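Local coordinates for fimbrin (Schizosaccharomyces pombe, PDB 1RT8), which binds and cross-links actin filaments and takes part in cell polarity, cytokinesis, mating and spore formation, at residues N185-T197 against M243-V255. Residues are numbered along the deposited sequence; the frame is centred on the assembly and turned at random.
Sequences NFSKDVSDGENYT and MVAGNPKLNLAFV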
# COMPACT_ATOMS: atom_id res chain seq x y z
N ASN A 185 2.91 -3.34 22.10
CA ASN A 185 2.82 -4.35 21.06
C ASN A 185 1.47 -5.06 21.17
O ASN A 185 0.68 -4.77 22.08
CB ASN A 185 3.96 -5.38 21.18
CG ASN A 185 4.01 -6.07 22.54
OD1 ASN A 185 3.06 -6.73 22.96
ND2 ASN A 185 5.14 -5.93 23.22
N PHE A 186 1.21 -5.98 20.25
CA PHE A 186 -0.04 -6.71 20.27
C PHE A 186 0.22 -8.20 20.44
O PHE A 186 -0.45 -9.03 19.84
CB PHE A 186 -0.83 -6.46 18.99
CG PHE A 186 -1.18 -5.03 18.77
CD1 PHE A 186 -0.23 -4.13 18.29
CD2 PHE A 186 -2.45 -4.57 19.07
CE1 PHE A 186 -0.56 -2.80 18.11
CE2 PHE A 186 -2.78 -3.23 18.89
CZ PHE A 186 -1.84 -2.35 18.41
N SER A 187 1.22 -8.52 21.26
CA SER A 187 1.54 -9.92 21.54
C SER A 187 1.64 -10.11 23.04
O SER A 187 0.64 -10.36 23.71
CB SER A 187 2.85 -10.32 20.85
OG SER A 187 3.92 -9.50 21.26
N LYS A 188 2.84 -9.97 23.59
CA LYS A 188 3.05 -10.13 25.02
C LYS A 188 2.19 -9.19 25.87
O LYS A 188 1.57 -9.63 26.84
CB LYS A 188 4.53 -9.91 25.36
CG LYS A 188 4.99 -10.67 26.59
CD LYS A 188 4.78 -12.17 26.39
CE LYS A 188 5.17 -12.96 27.63
NZ LYS A 188 4.85 -14.42 27.47
N ASP A 189 2.15 -7.92 25.50
CA ASP A 189 1.39 -6.92 26.25
C ASP A 189 -0.13 -7.09 26.35
O ASP A 189 -0.77 -6.46 27.18
CB ASP A 189 1.68 -5.52 25.70
CG ASP A 189 3.06 -5.03 26.06
OD1 ASP A 189 3.85 -5.82 26.62
OD2 ASP A 189 3.36 -3.85 25.79
N VAL A 190 -0.71 -7.93 25.50
CA VAL A 190 -2.16 -8.13 25.54
C VAL A 190 -2.51 -9.58 25.77
O VAL A 190 -3.69 -9.92 25.92
CB VAL A 190 -2.85 -7.64 24.23
CG1 VAL A 190 -2.58 -6.16 24.01
CG2 VAL A 190 -2.36 -8.46 23.03
N SER A 191 -1.49 -10.43 25.83
CA SER A 191 -1.70 -11.86 25.98
C SER A 191 -2.30 -12.39 27.28
O SER A 191 -2.71 -13.55 27.32
CB SER A 191 -0.40 -12.62 25.68
OG SER A 191 0.63 -12.30 26.61
N ASP A 192 -2.36 -11.60 28.36
CA ASP A 192 -2.95 -12.15 29.58
C ASP A 192 -4.38 -11.68 29.80
O ASP A 192 -5.00 -12.01 30.81
CB ASP A 192 -2.10 -11.84 30.82
CG ASP A 192 -2.00 -10.37 31.14
OD1 ASP A 192 -2.87 -9.57 30.70
OD2 ASP A 192 -1.05 -10.01 31.87
N GLY A 193 -4.90 -10.93 28.84
CA GLY A 193 -6.28 -10.45 28.90
C GLY A 193 -6.60 -9.30 29.82
O GLY A 193 -7.73 -8.81 29.82
N GLU A 194 -5.62 -8.85 30.61
CA GLU A 194 -5.84 -7.74 31.54
C GLU A 194 -6.04 -6.40 30.86
O GLU A 194 -7.00 -5.69 31.14
CB GLU A 194 -4.66 -7.62 32.51
CG GLU A 194 -4.68 -8.63 33.64
CD GLU A 194 -3.62 -8.33 34.70
OE1 GLU A 194 -2.90 -7.32 34.56
OE2 GLU A 194 -3.52 -9.10 35.68
N ASN A 195 -5.12 -6.03 29.97
CA ASN A 195 -5.24 -4.75 29.30
C ASN A 195 -6.50 -4.65 28.45
O ASN A 195 -7.11 -3.59 28.37
CB ASN A 195 -3.98 -4.47 28.48
CG ASN A 195 -2.78 -4.17 29.38
OD1 ASN A 195 -2.95 -3.68 30.49
ND2 ASN A 195 -1.57 -4.47 28.91
N TYR A 196 -6.90 -5.77 27.84
CA TYR A 196 -8.11 -5.79 27.03
C TYR A 196 -9.32 -5.54 27.94
O TYR A 196 -10.20 -4.75 27.61
CB TYR A 196 -8.26 -7.15 26.34
CG TYR A 196 -7.45 -7.32 25.06
CD1 TYR A 196 -7.05 -8.60 24.65
CD2 TYR A 196 -7.11 -6.23 24.26
CE1 TYR A 196 -6.34 -8.79 23.48
CE2 TYR A 196 -6.40 -6.41 23.06
CZ TYR A 196 -6.02 -7.70 22.68
OH TYR A 196 -5.32 -7.92 21.51
N THR A 197 -9.35 -6.22 29.09
CA THR A 197 -10.45 -6.06 30.05
C THR A 197 -10.59 -4.61 30.51
O THR A 197 -11.69 -4.08 30.57
CB THR A 197 -10.24 -6.96 31.28
OG1 THR A 197 -10.31 -8.33 30.89
CG2 THR A 197 -11.31 -6.68 32.33
N MET A 243 -5.14 -15.29 21.70
CA MET A 243 -4.87 -14.19 22.62
C MET A 243 -3.71 -14.54 23.54
O MET A 243 -2.74 -13.79 23.64
CB MET A 243 -6.09 -13.88 23.48
CG MET A 243 -5.83 -12.73 24.45
SD MET A 243 -7.16 -12.42 25.62
CE MET A 243 -8.40 -11.84 24.54
N VAL A 244 -3.84 -15.67 24.22
CA VAL A 244 -2.83 -16.14 25.16
C VAL A 244 -1.52 -16.43 24.44
O VAL A 244 -0.44 -16.31 25.03
CB VAL A 244 -3.30 -17.41 25.88
CG1 VAL A 244 -2.19 -17.98 26.74
CG2 VAL A 244 -4.50 -17.08 26.75
N ALA A 245 -1.61 -16.82 23.17
CA ALA A 245 -0.42 -17.12 22.38
C ALA A 245 0.25 -15.82 21.92
O ALA A 245 1.36 -15.85 21.40
CB ALA A 245 -0.79 -17.98 21.19
N GLY A 246 -0.44 -14.70 22.09
CA GLY A 246 0.11 -13.42 21.67
C GLY A 246 0.29 -13.25 20.17
O GLY A 246 1.25 -12.63 19.72
N ASN A 247 -0.63 -13.79 19.39
CA ASN A 247 -0.53 -13.66 17.94
C ASN A 247 -0.64 -12.19 17.55
O ASN A 247 -1.68 -11.56 17.71
CB ASN A 247 -1.63 -14.48 17.26
CG ASN A 247 -1.39 -14.64 15.78
OD1 ASN A 247 -1.50 -13.67 15.02
ND2 ASN A 247 -1.06 -15.85 15.36
N PRO A 248 0.47 -11.63 17.02
CA PRO A 248 0.54 -10.22 16.60
C PRO A 248 -0.55 -9.80 15.61
O PRO A 248 -1.13 -8.72 15.74
CB PRO A 248 1.93 -10.13 15.97
CG PRO A 248 2.70 -11.24 16.61
CD PRO A 248 1.70 -12.35 16.68
N LYS A 249 -0.80 -10.65 14.63
CA LYS A 249 -1.79 -10.37 13.59
C LYS A 249 -3.23 -10.40 14.08
O LYS A 249 -3.97 -9.42 13.92
CB LYS A 249 -1.62 -11.36 12.44
CG LYS A 249 -0.18 -11.49 11.93
CD LYS A 249 -0.09 -12.51 10.82
CE LYS A 249 1.32 -12.67 10.33
NZ LYS A 249 1.39 -13.76 9.33
N LEU A 250 -3.65 -11.52 14.65
CA LEU A 250 -5.02 -11.64 15.12
C LEU A 250 -5.33 -10.62 16.21
O LEU A 250 -6.44 -10.09 16.25
CB LEU A 250 -5.28 -13.06 15.63
CG LEU A 250 -5.05 -14.14 14.57
CD1 LEU A 250 -5.24 -15.53 15.17
CD2 LEU A 250 -6.01 -13.92 13.41
N ASN A 251 -4.36 -10.32 17.07
CA ASN A 251 -4.60 -9.34 18.12
C ASN A 251 -4.66 -7.93 17.54
O ASN A 251 -5.45 -7.10 17.99
CB ASN A 251 -3.52 -9.43 19.21
CG ASN A 251 -3.86 -10.46 20.28
OD1 ASN A 251 -4.73 -10.24 21.13
ND2 ASN A 251 -3.17 -11.60 20.25
N LEU A 252 -3.85 -7.65 16.53
CA LEU A 252 -3.87 -6.34 15.90
C LEU A 252 -5.22 -6.13 15.22
O LEU A 252 -5.85 -5.08 15.36
CB LEU A 252 -2.76 -6.23 14.86
CG LEU A 252 -2.73 -4.92 14.07
CD1 LEU A 252 -2.28 -3.78 14.98
CD2 LEU A 252 -1.79 -5.04 12.88
N ALA A 253 -5.68 -7.14 14.49
CA ALA A 253 -6.95 -7.04 13.78
C ALA A 253 -8.09 -6.80 14.77
O ALA A 253 -8.96 -5.96 14.54
CB ALA A 253 -7.19 -8.31 12.96
N PHE A 254 -8.07 -7.56 15.87
CA PHE A 254 -9.07 -7.43 16.92
C PHE A 254 -9.11 -5.97 17.38
O PHE A 254 -10.17 -5.34 17.36
CB PHE A 254 -8.68 -8.33 18.10
CG PHE A 254 -9.52 -8.15 19.33
CD1 PHE A 254 -10.82 -8.67 19.38
CD2 PHE A 254 -9.02 -7.49 20.44
CE1 PHE A 254 -11.60 -8.53 20.54
CE2 PHE A 254 -9.79 -7.34 21.60
CZ PHE A 254 -11.08 -7.87 21.65
N VAL A 255 -7.96 -5.43 17.78
CA VAL A 255 -7.88 -4.05 18.24
C VAL A 255 -8.33 -3.04 17.18
O VAL A 255 -8.95 -2.03 17.49
CB VAL A 255 -6.44 -3.67 18.68
CG1 VAL A 255 -6.38 -2.19 19.05
CG2 VAL A 255 -6.02 -4.53 19.87
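Y196 projects from helix 194-203 as a knob among M243, N251, F254 and V255, inside the second calponin-homology domain of the first actin-binding region. Its ring is covered on both faces: V190 CB lies off-centre over one, and F254 turns an edge to the other in a T-shaped pair, centroids 4.9 Å apart and planes at 67°. M243 SD sits at the ring edge, a Met-aromatic contact, and a bend at chi3 (-67°) brings M243 CE to 3.5 Å from Y196 CD1.

V255 CG2 bridges from Y196 to the F186 ring, standing 3.7 Å from Y196 CE2 and 3.6 Å from F186 CE2. F186 takes L252 CD1 almost squarely over one face, 3.7 Å from the ring centroid, while helix 162-176 packs on it through L166 and L167.

Farther out, the Schellman turn at G246 passes close beside the backbone of S187, its positive phi suiting a residue without a side chain. At the polar edge, Y196 OH donates to N251 OD1, which lies in the plane of the ring, modelled at 2.4 Å, too short for the exact length to be trusted. A phenylalanine in place of Y196 would probably leave the buried N251 OD1 without this donor. The other end of that amide is tied back to the N-cap residue just before its helix, N251 ND2 reaching N247 O at 2.9 Å from above the carbonyl plane.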